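PDB 4O82: phosphoribosylaminoimidazole-succinocarboxamide synthase from Pyrococcus horikoshii, which catalyses the ATP-dependent joining of L-aspartate to 5-amino-1-(5-phosphoribosyl)imidazole-4-carboxylate, which yields SAICAR in de novo purine biosynthesis. Local coordinates for residues L88-R93 / L176-D181; G168-D173 / R198-K203. One frame throughout, in Å; residues are numbered along the deposited sequence.

Contact 1. Residues L88-R93 / L176-D181. With CD (cadmium ion), chain F; AMP (adenosine monophosphate), chain I; ADP (adenosine-5'-diphosphate), chain J.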
ATOM      1  N   LEU A  88     -25.143  -7.158  -0.163  1.00 29.78           N
ATOM      2  CA  LEU A  88     -24.201  -6.474   0.706  1.00 29.90           C
ATOM      3  C   LEU A  88     -23.649  -5.181   0.110  1.00 29.34           C
ATOM      4  O   LEU A  88     -23.433  -5.082  -1.106  1.00 29.65           O
ATOM      5  CB  LEU A  88     -23.012  -7.388   1.003  1.00 30.21           C
ATOM      6  CG  LEU A  88     -23.208  -8.722   1.740  1.00 32.78           C
ATOM      7  CD1 LEU A  88     -21.895  -9.481   1.757  1.00 29.19           C
ATOM      8  CD2 LEU A  88     -23.744  -8.509   3.162  1.00 33.50           C
ATOM      9  N   GLU A  89     -23.446  -4.202   0.986  1.00 29.46           N
ATOM     10  CA  GLU A  89     -22.479  -3.121   0.770  1.00 30.48           C
ATOM     11  C   GLU A  89     -21.295  -3.450   1.631  1.00 28.58           C
ATOM     12  O   GLU A  89     -21.444  -3.638   2.847  1.00 27.41           O
ATOM     13  CB  GLU A  89     -23.005  -1.781   1.253  1.00 32.97           C
ATOM     14  CG  GLU A  89     -24.223  -1.271   0.529  1.00 39.47           C
ATOM     15  CD  GLU A  89     -24.770  -0.017   1.181  1.00 47.66           C
ATOM     16  OE1 GLU A  89     -24.340   0.306   2.322  1.00 50.54           O
ATOM     17  OE2 GLU A  89     -25.631   0.635   0.550  1.00 49.98           O
ATOM     18  N   VAL A  90     -20.123  -3.533   1.004  1.00 27.26           N
ATOM     19  CA  VAL A  90     -18.888  -3.830   1.714  1.00 25.89           C
ATOM     20  C   VAL A  90     -18.096  -2.533   1.772  1.00 25.96           C
ATOM     21  O   VAL A  90     -17.603  -2.036   0.747  1.00 27.10           O
ATOM     22  CB  VAL A  90     -18.111  -4.971   1.035  1.00 26.80           C
ATOM     23  CG1 VAL A  90     -16.804  -5.246   1.758  1.00 27.20           C
ATOM     24  CG2 VAL A  90     -18.981  -6.235   0.941  1.00 25.61           C
ATOM     25  N   VAL A  91     -17.999  -1.981   2.978  1.00 24.58           N
ATOM     26  CA  VAL A  91     -17.362  -0.698   3.181  1.00 25.01           C
ATOM     27  C   VAL A  91     -15.975  -0.849   3.789  1.00 25.27           C
ATOM     28  O   VAL A  91     -15.808  -1.532   4.789  1.00 25.87           O
ATOM     29  CB  VAL A  91     -18.267   0.279   3.997  1.00 26.14           C
ATOM     30  CG1 VAL A  91     -17.574   1.613   4.227  1.00 23.36           C
ATOM     31  CG2 VAL A  91     -19.598   0.525   3.263  1.00 25.14           C
ATOM     32  N   VAL A  92     -14.978  -0.226   3.157  1.00 23.60           N
ATOM     33  CA  VAL A  92     -13.623  -0.183   3.684  1.00 21.37           C
ATOM     34  C   VAL A  92     -13.250   1.258   4.008  1.00 21.08           C
ATOM     35  O   VAL A  92     -13.496   2.162   3.198  1.00 17.67           O
ATOM     36  CB  VAL A  92     -12.557  -0.734   2.703  1.00 22.24           C
ATOM     37  CG1 VAL A  92     -11.204  -0.818   3.412  1.00 20.20           C
ATOM     38  CG2 VAL A  92     -12.958  -2.088   2.145  1.00 22.07           C
ATOM     39  N   ARG A  93     -12.613   1.439   5.174  1.00 21.45           N
ATOM     40  CA  ARG A  93     -12.385   2.746   5.756  1.00 23.19           C
ATOM     41  C   ARG A  93     -10.946   2.865   6.239  1.00 23.84           C
ATOM     42  O   ARG A  93     -10.482   2.055   7.047  1.00 22.95           O
ATOM     43  CB  ARG A  93     -13.382   3.034   6.905  1.00 23.61           C
ATOM     44  CG  ARG A  93     -14.800   2.552   6.606  1.00 25.47           C
ATOM     45  CD  ARG A  93     -15.808   2.879   7.700  1.00 25.82           C
ATOM     46  NE  ARG A  93     -16.241   4.252   7.572  1.00 28.18           N
ATOM     47  CZ  ARG A  93     -17.496   4.661   7.403  1.00 28.74           C
ATOM     48  NH1 ARG A  93     -18.505   3.815   7.387  1.00 29.86           N
ATOM     49  NH2 ARG A  93     -17.739   5.947   7.277  1.00 29.11           N
ATOM     50  N   LEU A 176     -18.121  -1.195  -1.782  1.00 26.99           N
ATOM     51  CA  LEU A 176     -18.042  -2.130  -2.902  1.00 26.07           C
ATOM     52  C   LEU A 176     -19.212  -3.085  -2.842  1.00 25.27           C
ATOM     53  O   LEU A 176     -19.843  -3.260  -1.787  1.00 26.13           O
ATOM     54  CB  LEU A 176     -16.734  -2.930  -2.871  1.00 25.87           C
ATOM     55  CG  LEU A 176     -15.372  -2.242  -2.908  1.00 27.39           C
ATOM     56  CD1 LEU A 176     -14.292  -3.263  -2.567  1.00 26.90           C
ATOM     57  CD2 LEU A 176     -15.120  -1.581  -4.271  1.00 28.80           C
ATOM     58  N   GLU A 177     -19.503  -3.675  -3.991  1.00 23.70           N
ATOM     59  CA  GLU A 177     -20.482  -4.717  -4.118  1.00 25.56           C
ATOM     60  C   GLU A 177     -19.837  -5.870  -4.887  1.00 26.20           C
ATOM     61  O   GLU A 177     -18.924  -5.649  -5.701  1.00 21.41           O
ATOM     62  CB  GLU A 177     -21.743  -4.197  -4.829  1.00 24.73           C
ATOM     63  CG  GLU A 177     -22.270  -2.910  -4.187  1.00 24.62           C
ATOM     64  CD  GLU A 177     -23.675  -2.519  -4.614  1.00 24.98           C
ATOM     65  OE1 GLU A 177     -24.355  -3.278  -5.347  1.00 23.52           O
ATOM     66  OE2 GLU A 177     -24.103  -1.428  -4.198  1.00 26.67           O
ATOM     67  N   PHE A 178     -20.338  -7.075  -4.591  1.00 24.89           N
ATOM     68  CA  PHE A 178     -19.805  -8.338  -5.092  1.00 27.11           C
ATOM     69  C   PHE A 178     -20.932  -9.263  -5.523  1.00 25.90           C
ATOM     70  O   PHE A 178     -22.055  -9.179  -5.015  1.00 25.81           O
ATOM     71  CB  PHE A 178     -18.989  -9.049  -3.993  1.00 27.51           C
ATOM     72  CG  PHE A 178     -17.686  -8.367  -3.646  1.00 28.68           C
ATOM     73  CD1 PHE A 178     -16.518  -8.660  -4.356  1.00 27.50           C
ATOM     74  CD2 PHE A 178     -17.619  -7.438  -2.595  1.00 28.95           C
ATOM     75  CE1 PHE A 178     -15.319  -8.068  -4.021  1.00 27.35           C
ATOM     76  CE2 PHE A 178     -16.404  -6.827  -2.264  1.00 28.68           C
ATOM     77  CZ  PHE A 178     -15.256  -7.144  -2.985  1.00 27.78           C
ATOM     78  N   GLY A 179     -20.612 -10.151  -6.449  1.00 28.54           N
ATOM     79  CA  GLY A 179     -21.515 -11.206  -6.878  1.00 30.26           C
ATOM     80  C   GLY A 179     -20.800 -12.487  -7.313  1.00 32.33           C
ATOM     81  O   GLY A 179     -19.554 -12.573  -7.327  1.00 30.69           O
ATOM     82  N   LYS A 180     -21.603 -13.494  -7.648  1.00 32.85           N
ATOM     83  CA  LYS A 180     -21.085 -14.798  -8.043  1.00 34.26           C
ATOM     84  C   LYS A 180     -21.271 -14.955  -9.543  1.00 33.98           C
ATOM     85  O   LYS A 180     -22.349 -14.664 -10.060  1.00 34.22           O
ATOM     86  CB  LYS A 180     -21.817 -15.919  -7.290  1.00 35.21           C
ATOM     87  CG  LYS A 180     -21.225 -16.266  -5.936  1.00 35.88           C
ATOM     88  CD  LYS A 180     -21.935 -17.456  -5.292  1.00 39.74           C
ATOM     89  CE  LYS A 180     -22.918 -17.046  -4.191  1.00 42.40           C
ATOM     90  NZ  LYS A 180     -24.320 -16.765  -4.629  1.00 42.33           N
ATOM     91  N   ASP A 181     -20.229 -15.383 -10.247  1.00 37.56           N
ATOM     92  CA  ASP A 181     -20.363 -15.643 -11.689  1.00 41.96           C
ATOM     93  C   ASP A 181     -20.823 -17.077 -11.945  1.00 42.60           C
ATOM     94  O   ASP A 181     -21.095 -17.807 -11.000  1.00 41.88           O
ATOM     95  CB  ASP A 181     -19.068 -15.309 -12.455  1.00 39.83           C
ATOM     96  CG  ASP A 181     -17.872 -16.149 -12.017  1.00 39.68           C
ATOM     97  OD1 ASP A 181     -16.740 -15.760 -12.390  1.00 39.18           O
ATOM     98  OD2 ASP A 181     -18.042 -17.180 -11.323  1.00 39.88           O
TER
HETATM   99 CD    CD F 304     -24.714   2.409   2.865  0.60 34.72          CD
HETATM  100  P   AMP I 307     -20.951   6.289   5.460  1.00 38.56           P
HETATM  101  O1P AMP I 307     -21.300   4.946   6.065  1.00 34.98           O
HETATM  102  O2P AMP I 307     -20.056   7.168   6.302  1.00 34.95           O
HETATM  103  O3P AMP I 307     -22.087   7.118   4.918  1.00 39.42           O
HETATM  104  O5' AMP I 307     -20.211   5.855   4.067  1.00 40.15           O
HETATM  105  C5' AMP I 307     -18.937   5.200   3.915  1.00 37.57           C
HETATM  106  C4' AMP I 307     -18.487   5.138   2.445  1.00 39.21           C
HETATM  107  O4' AMP I 307     -19.289   4.215   1.718  1.00 41.40           O
HETATM  108  C3' AMP I 307     -18.586   6.442   1.649  1.00 39.96           C
HETATM  109  O3' AMP I 307     -17.519   6.456   0.712  1.00 39.47           O
HETATM  110  C2' AMP I 307     -19.868   6.345   0.862  1.00 41.28           C
HETATM  111  O2' AMP I 307     -19.835   7.100  -0.362  1.00 42.28           O
HETATM  112  C1' AMP I 307     -19.945   4.845   0.617  1.00 40.44           C
HETATM  113  N9  AMP I 307     -21.345   4.385   0.574  1.00 42.06           N
HETATM  114  C8  AMP I 307     -22.038   3.867   1.602  1.00 41.83           C
HETATM  115  N7  AMP I 307     -23.293   3.526   1.213  1.00 41.52           N
HETATM  116  C5  AMP I 307     -23.422   3.834  -0.082  1.00 41.64           C
HETATM  117  C6  AMP I 307     -24.483   3.745  -1.109  1.00 40.18           C
HETATM  118  N6  AMP I 307     -25.710   3.245  -0.809  1.00 37.09           N
HETATM  119  N1  AMP I 307     -24.175   4.180  -2.360  1.00 39.83           N
HETATM  120  C2  AMP I 307     -22.971   4.674  -2.686  1.00 39.47           C
HETATM  121  N3  AMP I 307     -21.968   4.785  -1.798  1.00 42.59           N
HETATM  122  C4  AMP I 307     -22.125   4.390  -0.509  1.00 42.51           C
HETATM  123  PB  ADP J 308     -29.590   1.156  -6.866  0.70 38.48           P
HETATM  124  O1B ADP J 308     -28.572   0.972  -5.764  0.70 37.94           O
HETATM  125  O2B ADP J 308     -30.789   2.010  -6.498  0.70 39.00           O
HETATM  126  O3B ADP J 308     -29.875  -0.133  -7.583  0.70 38.24           O
HETATM  127  PA  ADP J 308     -27.862   1.791  -9.142  0.70 36.14           P
HETATM  128  O1A ADP J 308     -28.154   2.827 -10.200  0.70 36.55           O
HETATM  129  O2A ADP J 308     -26.499   1.745  -8.500  0.70 35.10           O
HETATM  130  O3A ADP J 308     -28.951   2.129  -7.995  0.70 38.69           O
HETATM  131  O5' ADP J 308     -28.229   0.348  -9.752  0.70 36.09           O
HETATM  132  C5' ADP J 308     -27.280  -0.702  -9.936  0.70 30.35           C
HETATM  133  C4' ADP J 308     -27.905  -2.006  -9.465  0.70 29.04           C
HETATM  134  O4' ADP J 308     -27.436  -3.131 -10.220  0.70 27.45           O
HETATM  135  C3' ADP J 308     -27.531  -2.297  -8.028  0.70 28.83           C
HETATM  136  O3' ADP J 308     -28.641  -2.997  -7.478  0.70 31.63           O
HETATM  137  C2' ADP J 308     -26.376  -3.261  -8.127  0.70 27.94           C
HETATM  138  O2' ADP J 308     -26.284  -4.137  -7.009  0.70 26.83           O
HETATM  139  C1' ADP J 308     -26.733  -4.038  -9.371  0.70 26.64           C
HETATM  140  N9  ADP J 308     -25.517  -4.504 -10.057  0.70 24.52           N
HETATM  141  C8  ADP J 308     -24.364  -3.833 -10.194  0.70 23.96           C
HETATM  142  N7  ADP J 308     -23.474  -4.564 -10.891  0.70 23.64           N
HETATM  143  C5  ADP J 308     -24.080  -5.723 -11.229  0.70 24.20           C
HETATM  144  C6  ADP J 308     -23.729  -6.960 -11.960  0.70 23.24           C
HETATM  145  N6  ADP J 308     -22.516  -7.119 -12.509  0.70 22.67           N
HETATM  146  N1  ADP J 308     -24.655  -7.940 -12.059  0.70 24.75           N
HETATM  147  C2  ADP J 308     -25.888  -7.825 -11.528  0.70 24.61           C
HETATM  148  N3  ADP J 308     -26.271  -6.728 -10.845  0.70 24.81           N
HETATM  149  C4  ADP J 308     -25.427  -5.678 -10.662  0.70 23.99           C
HETATM  150  O   HOH W   1     -22.686  -7.099  -2.791  1.00 24.08           O
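At its edge, near the ring plane, F178 receives the CG2 methyl of V90, which lies 4.0 Å from F178 CD2; the two side chains cross at about a right angle. The branch arrives there because it stands beside the backbone N of V90, with CG1 taking the position anti to that N (chi1 178°). Helix 143-165 backs the pair, with I149 against V90 and I152 against F178. The second flat group, the R93 guanidinium, faces the nucleotide: C5' of AMP lies over one face, while phosphate O2P sits in plane at the edge, 2.8 Å from R93 NH2. NH1 of R93 makes a longer bond of 3.3 Å to AMP O1P and also pairs with E118. Were R93 an alanine, the AMP phosphate would probably lose two donors and the E118 carboxylate its partner. Between the strands, V90 and L176 form an antiparallel hydrogen-bonded pair, and the V90 N to L176 O bond is nearly straight (173°). Two residues further along, where the strands are already diverging, a water donates to L88 O and accepts from F178 N. Two neighbouring carboxylates serve different ligands: E89 OE1 binds cadmium at 2.2 Å, the same ion taking AMP N7 at 2.5 Å, whereas E177 OE1 accepts from ADP O2' at 2.7 Å and its OE2 is paired with K175 and K122. A splayed strand pair thus serves two nucleotide sites, the ADP side consistent with the ATP pocket of SAICAR synthetase and the AMP side probably mimicking the ribonucleotide substrate.

Contact 2. Residues G168-D173 / R198-K203. With AMP (adenosine monophosphate), chain I.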
ATOM      1  N   GLY A 168      -1.767  12.727  -4.795  1.00 25.77           N
ATOM      2  CA  GLY A 168      -2.276  13.646  -3.772  1.00 27.01           C
ATOM      3  C   GLY A 168      -3.746  13.493  -3.409  1.00 26.80           C
ATOM      4  O   GLY A 168      -4.372  14.470  -2.977  1.00 26.86           O
ATOM      5  N   ILE A 169      -4.304  12.284  -3.578  1.00 27.28           N
ATOM      6  CA  ILE A 169      -5.675  11.992  -3.120  1.00 27.15           C
ATOM      7  C   ILE A 169      -5.720  10.959  -1.988  1.00 28.55           C
ATOM      8  O   ILE A 169      -5.174   9.860  -2.125  1.00 27.24           O
ATOM      9  CB  ILE A 169      -6.598  11.529  -4.273  1.00 27.09           C
ATOM     10  CG1 ILE A 169      -6.661  12.587  -5.397  1.00 28.26           C
ATOM     11  CG2 ILE A 169      -7.999  11.251  -3.733  1.00 26.46           C
ATOM     12  CD1 ILE A 169      -7.066  12.061  -6.761  1.00 28.37           C
ATOM     13  N   ILE A 170      -6.386  11.321  -0.881  1.00 29.24           N
ATOM     14  CA  ILE A 170      -6.670  10.397   0.228  1.00 26.35           C
ATOM     15  C   ILE A 170      -7.916   9.546  -0.060  1.00 26.96           C
ATOM     16  O   ILE A 170      -9.028  10.084  -0.249  1.00 27.75           O
ATOM     17  CB  ILE A 170      -6.898  11.130   1.574  1.00 26.59           C
ATOM     18  CG1 ILE A 170      -5.747  12.074   1.912  1.00 27.59           C
ATOM     19  CG2 ILE A 170      -7.097  10.147   2.730  1.00 24.87           C
ATOM     20  CD1 ILE A 170      -6.156  13.176   2.881  1.00 26.11           C
ATOM     21  N   LEU A 171      -7.747   8.223  -0.070  1.00 25.56           N
ATOM     22  CA  LEU A 171      -8.915   7.328  -0.080  1.00 24.19           C
ATOM     23  C   LEU A 171      -9.379   7.137   1.360  1.00 23.64           C
ATOM     24  O   LEU A 171      -8.790   6.365   2.143  1.00 23.54           O
ATOM     25  CB  LEU A 171      -8.614   5.999  -0.776  1.00 24.07           C
ATOM     26  CG  LEU A 171      -9.747   4.953  -0.859  1.00 24.73           C
ATOM     27  CD1 LEU A 171     -10.973   5.475  -1.603  1.00 23.77           C
ATOM     28  CD2 LEU A 171      -9.222   3.695  -1.536  1.00 25.48           C
ATOM     29  N   VAL A 172     -10.420   7.882   1.713  1.00 23.59           N
ATOM     30  CA  VAL A 172     -10.908   7.971   3.099  1.00 22.19           C
ATOM     31  C   VAL A 172     -11.762   6.728   3.422  1.00 22.18           C
ATOM     32  O   VAL A 172     -11.558   6.051   4.435  1.00 22.23           O
ATOM     33  CB  VAL A 172     -11.724   9.289   3.307  1.00 22.42           C
ATOM     34  CG1 VAL A 172     -12.624   9.227   4.539  1.00 19.83           C
ATOM     35  CG2 VAL A 172     -10.788  10.510   3.326  1.00 21.55           C
ATOM     36  N   ASP A 173     -12.729   6.441   2.568  1.00 23.03           N
ATOM     37  CA  ASP A 173     -13.515   5.223   2.687  1.00 23.81           C
ATOM     38  C   ASP A 173     -14.180   5.013   1.334  1.00 25.58           C
ATOM     39  O   ASP A 173     -14.095   5.902   0.455  1.00 25.85           O
ATOM     40  CB  ASP A 173     -14.543   5.299   3.835  1.00 24.02           C
ATOM     41  CG  ASP A 173     -15.415   6.542   3.764  1.00 24.10           C
ATOM     42  OD1 ASP A 173     -15.978   6.826   2.697  1.00 23.46           O
ATOM     43  OD2 ASP A 173     -15.531   7.252   4.770  1.00 25.84           O
ATOM     44  N   ARG A 198     -15.131   8.248  -0.621  1.00 24.94           N
ATOM     45  CA  ARG A 198     -14.724   9.549  -0.156  1.00 23.26           C
ATOM     46  C   ARG A 198     -13.266   9.772  -0.544  1.00 23.28           C
ATOM     47  O   ARG A 198     -12.359   9.050  -0.084  1.00 20.96           O
ATOM     48  CB  ARG A 198     -14.922   9.717   1.351  1.00 24.81           C
ATOM     49  CG  ARG A 198     -16.377   9.858   1.797  1.00 25.73           C
ATOM     50  CD  ARG A 198     -16.496  10.363   3.241  1.00 26.25           C
ATOM     51  NE  ARG A 198     -17.899  10.596   3.604  1.00 26.82           N
ATOM     52  CZ  ARG A 198     -18.684   9.702   4.224  1.00 30.41           C
ATOM     53  NH1 ARG A 198     -18.228   8.508   4.610  1.00 25.79           N
ATOM     54  NH2 ARG A 198     -19.950  10.013   4.474  1.00 33.54           N
ATOM     55  N   PHE A 199     -13.067  10.767  -1.409  1.00 22.27           N
ATOM     56  CA  PHE A 199     -11.752  11.236  -1.803  1.00 24.75           C
ATOM     57  C   PHE A 199     -11.549  12.615  -1.209  1.00 25.28           C
ATOM     58  O   PHE A 199     -12.407  13.508  -1.377  1.00 25.11           O
ATOM     59  CB  PHE A 199     -11.619  11.358  -3.326  1.00 23.36           C
ATOM     60  CG  PHE A 199     -11.929  10.100  -4.098  1.00 24.23           C
ATOM     61  CD1 PHE A 199     -11.338   8.882  -3.768  1.00 23.34           C
ATOM     62  CD2 PHE A 199     -12.775  10.150  -5.219  1.00 24.58           C
ATOM     63  CE1 PHE A 199     -11.604   7.745  -4.518  1.00 22.99           C
ATOM     64  CE2 PHE A 199     -13.036   9.020  -5.972  1.00 23.76           C
ATOM     65  CZ  PHE A 199     -12.447   7.814  -5.619  1.00 24.30           C
ATOM     66  N   TRP A 200     -10.414  12.784  -0.525  1.00 24.79           N
ATOM     67  CA  TRP A 200      -9.959  14.083  -0.012  1.00 25.73           C
ATOM     68  C   TRP A 200      -8.665  14.477  -0.663  1.00 27.78           C
ATOM     69  O   TRP A 200      -7.776  13.626  -0.917  1.00 26.80           O
ATOM     70  CB  TRP A 200      -9.717  14.060   1.501  1.00 24.06           C
ATOM     71  CG  TRP A 200     -10.959  13.891   2.350  1.00 24.74           C
ATOM     72  CD1 TRP A 200     -12.293  13.822   1.924  1.00 25.10           C
ATOM     73  CD2 TRP A 200     -11.024  13.823   3.800  1.00 22.55           C
ATOM     74  NE1 TRP A 200     -13.138  13.682   2.991  1.00 23.06           N
ATOM     75  CE2 TRP A 200     -12.440  13.689   4.145  1.00 24.35           C
ATOM     76  CE3 TRP A 200     -10.083  13.837   4.817  1.00 24.15           C
ATOM     77  CZ2 TRP A 200     -12.871  13.580   5.462  1.00 24.52           C
ATOM     78  CZ3 TRP A 200     -10.527  13.724   6.140  1.00 24.49           C
ATOM     79  CH2 TRP A 200     -11.896  13.606   6.448  1.00 25.03           C
ATOM     80  N   ASP A 201      -8.523  15.774  -0.919  1.00 28.06           N
ATOM     81  CA  ASP A 201      -7.232  16.287  -1.351  1.00 28.32           C
ATOM     82  C   ASP A 201      -6.219  16.169  -0.202  1.00 28.66           C
ATOM     83  O   ASP A 201      -6.510  16.553   0.933  1.00 26.63           O
ATOM     84  CB  ASP A 201      -7.324  17.726  -1.828  1.00 31.13           C
ATOM     85  CG  ASP A 201      -5.969  18.306  -2.109  1.00 31.58           C
ATOM     86  OD1 ASP A 201      -5.361  17.915  -3.120  1.00 33.09           O
ATOM     87  OD2 ASP A 201      -5.492  19.104  -1.289  1.00 32.34           O
ATOM     88  N   ALA A 202      -5.039  15.622  -0.506  1.00 25.78           N
ATOM     89  CA  ALA A 202      -4.024  15.369   0.500  1.00 31.38           C
ATOM     90  C   ALA A 202      -3.632  16.639   1.247  1.00 31.34           C
ATOM     91  O   ALA A 202      -3.575  16.621   2.467  1.00 31.19           O
ATOM     92  CB  ALA A 202      -2.788  14.655  -0.095  1.00 27.87           C
ATOM     93  N   LYS A 203      -3.382  17.728   0.515  1.00 34.53           N
ATOM     94  CA  LYS A 203      -2.977  19.009   1.126  1.00 36.25           C
ATOM     95  C   LYS A 203      -4.081  19.672   1.943  1.00 35.32           C
ATOM     96  O   LYS A 203      -3.903  19.943   3.123  1.00 34.05           O
ATOM     97  CB  LYS A 203      -2.483  19.996   0.059  1.00 37.81           C
ATOM     98  CG  LYS A 203      -1.055  19.754  -0.389  1.00 41.99           C
TER
HETATM   99  P   AMP I 307     -20.951   6.289   5.460  1.00 38.56           P
HETATM  100  O1P AMP I 307     -21.300   4.946   6.065  1.00 34.98           O
HETATM  101  O2P AMP I 307     -20.056   7.168   6.302  1.00 34.95           O
HETATM  102  O3P AMP I 307     -22.087   7.118   4.918  1.00 39.42           O
HETATM  103  O5' AMP I 307     -20.211   5.855   4.067  1.00 40.15           O
HETATM  104  C5' AMP I 307     -18.937   5.200   3.915  1.00 37.57           C
HETATM  105  C4' AMP I 307     -18.487   5.138   2.445  1.00 39.21           C
HETATM  106  O4' AMP I 307     -19.289   4.215   1.718  1.00 41.40           O
HETATM  107  C3' AMP I 307     -18.586   6.442   1.649  1.00 39.96           C
HETATM  108  O3' AMP I 307     -17.519   6.456   0.712  1.00 39.47           O
HETATM  109  C2' AMP I 307     -19.868   6.345   0.862  1.00 41.28           C
HETATM  110  O2' AMP I 307     -19.835   7.100  -0.362  1.00 42.28           O
HETATM  111  C1' AMP I 307     -19.945   4.845   0.617  1.00 40.44           C
HETATM  112  N9  AMP I 307     -21.345   4.385   0.574  1.00 42.06           N
HETATM  113  C8  AMP I 307     -22.038   3.867   1.602  1.00 41.83           C
HETATM  114  N7  AMP I 307     -23.293   3.526   1.213  1.00 41.52           N
HETATM  115  C5  AMP I 307     -23.422   3.834  -0.082  1.00 41.64           C
HETATM  116  C6  AMP I 307     -24.483   3.745  -1.109  1.00 40.18           C
HETATM  117  N6  AMP I 307     -25.710   3.245  -0.809  1.00 37.09           N
HETATM  118  N1  AMP I 307     -24.175   4.180  -2.360  1.00 39.83           N
HETATM  119  C2  AMP I 307     -22.971   4.674  -2.686  1.00 39.47           C
HETATM  120  N3  AMP I 307     -21.968   4.785  -1.798  1.00 42.59           N
HETATM  121  C4  AMP I 307     -22.125   4.390  -0.509  1.00 42.51           C
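R198 reaches across to V172 and D173 along nearly its whole length. Its CB rests 3.8 Å from V172 CB. CG, beside the backbone N and anti to the carbonyl carbon (chi1 -73°), passes near the AMP ribose, and from there the chain runs extended to NE. CD lies alongside D173 OD2, NE pairs with D211, and CZ carries a guanidinium with C3' of AMP over one face. At the tip, R198 NH1 is gripped in plane by two acceptors: D173 OD2 at 3.0 Å, in a salt bridge, and AMP O2P, 2.8 Å from R198 NH1. The carboxylate stands 80° from the guanidinium plane and offers the syn side of OD2. NH2 adds a weak bond to O2P. With D211 and D173 fixing its rotation, the guanidinium is presented edge-on to the phosphate.

The backbone explains how V172 joins in. V172 N donates to R198 O and D173 O accepts from R198 N, so V172 and D173 together face R198, an irregularity of the beta-bulge kind. V172 turns toward the partner strand, and its CG2 makes a CH-pi contact over the five-membered ring of W200, 3.5 Å from the centroid and 17° off the normal. I170 CD1 meets the edge of the same indole. On the other face of the sheet, F199 CB packs 3.6 Å from I169 CG2 and F199 CE1 3.7 Å from L171 CD1, under helices 143-165 and 220-232. Beyond I169, the Schellman motif at G168 ends helix 143-165 and delivers the chain into the strand. The whole is an antiparallel pair whose irregular end forms a phosphate-binding corner, consistent with the ribonucleotide substrate site of a SAICAR synthetase.

Overall arrangement
From the N terminus, strand 84-93 comes first, and 82 residues lie between segments 88-93 and 176-181, where contact 1 closes the loop at the far end of strand 169-180; that span includes helix 143-165. Contact 2 closes a shorter loop of 24 residues, containing no helix, between the beginning of strand 169-180 and strand 197-201. Because segment 168-173 precedes 176-181, while 198-203 follows it, the two closures cross rather than nest. Strand 169-180 is common to both, so strands 84-93 and 197-201 both pair with it in one sheet. Although the contact centres lie about 21 Å apart, R93 and D173 approach each other in a long, weak ion pair, and both contacts meet at AMP.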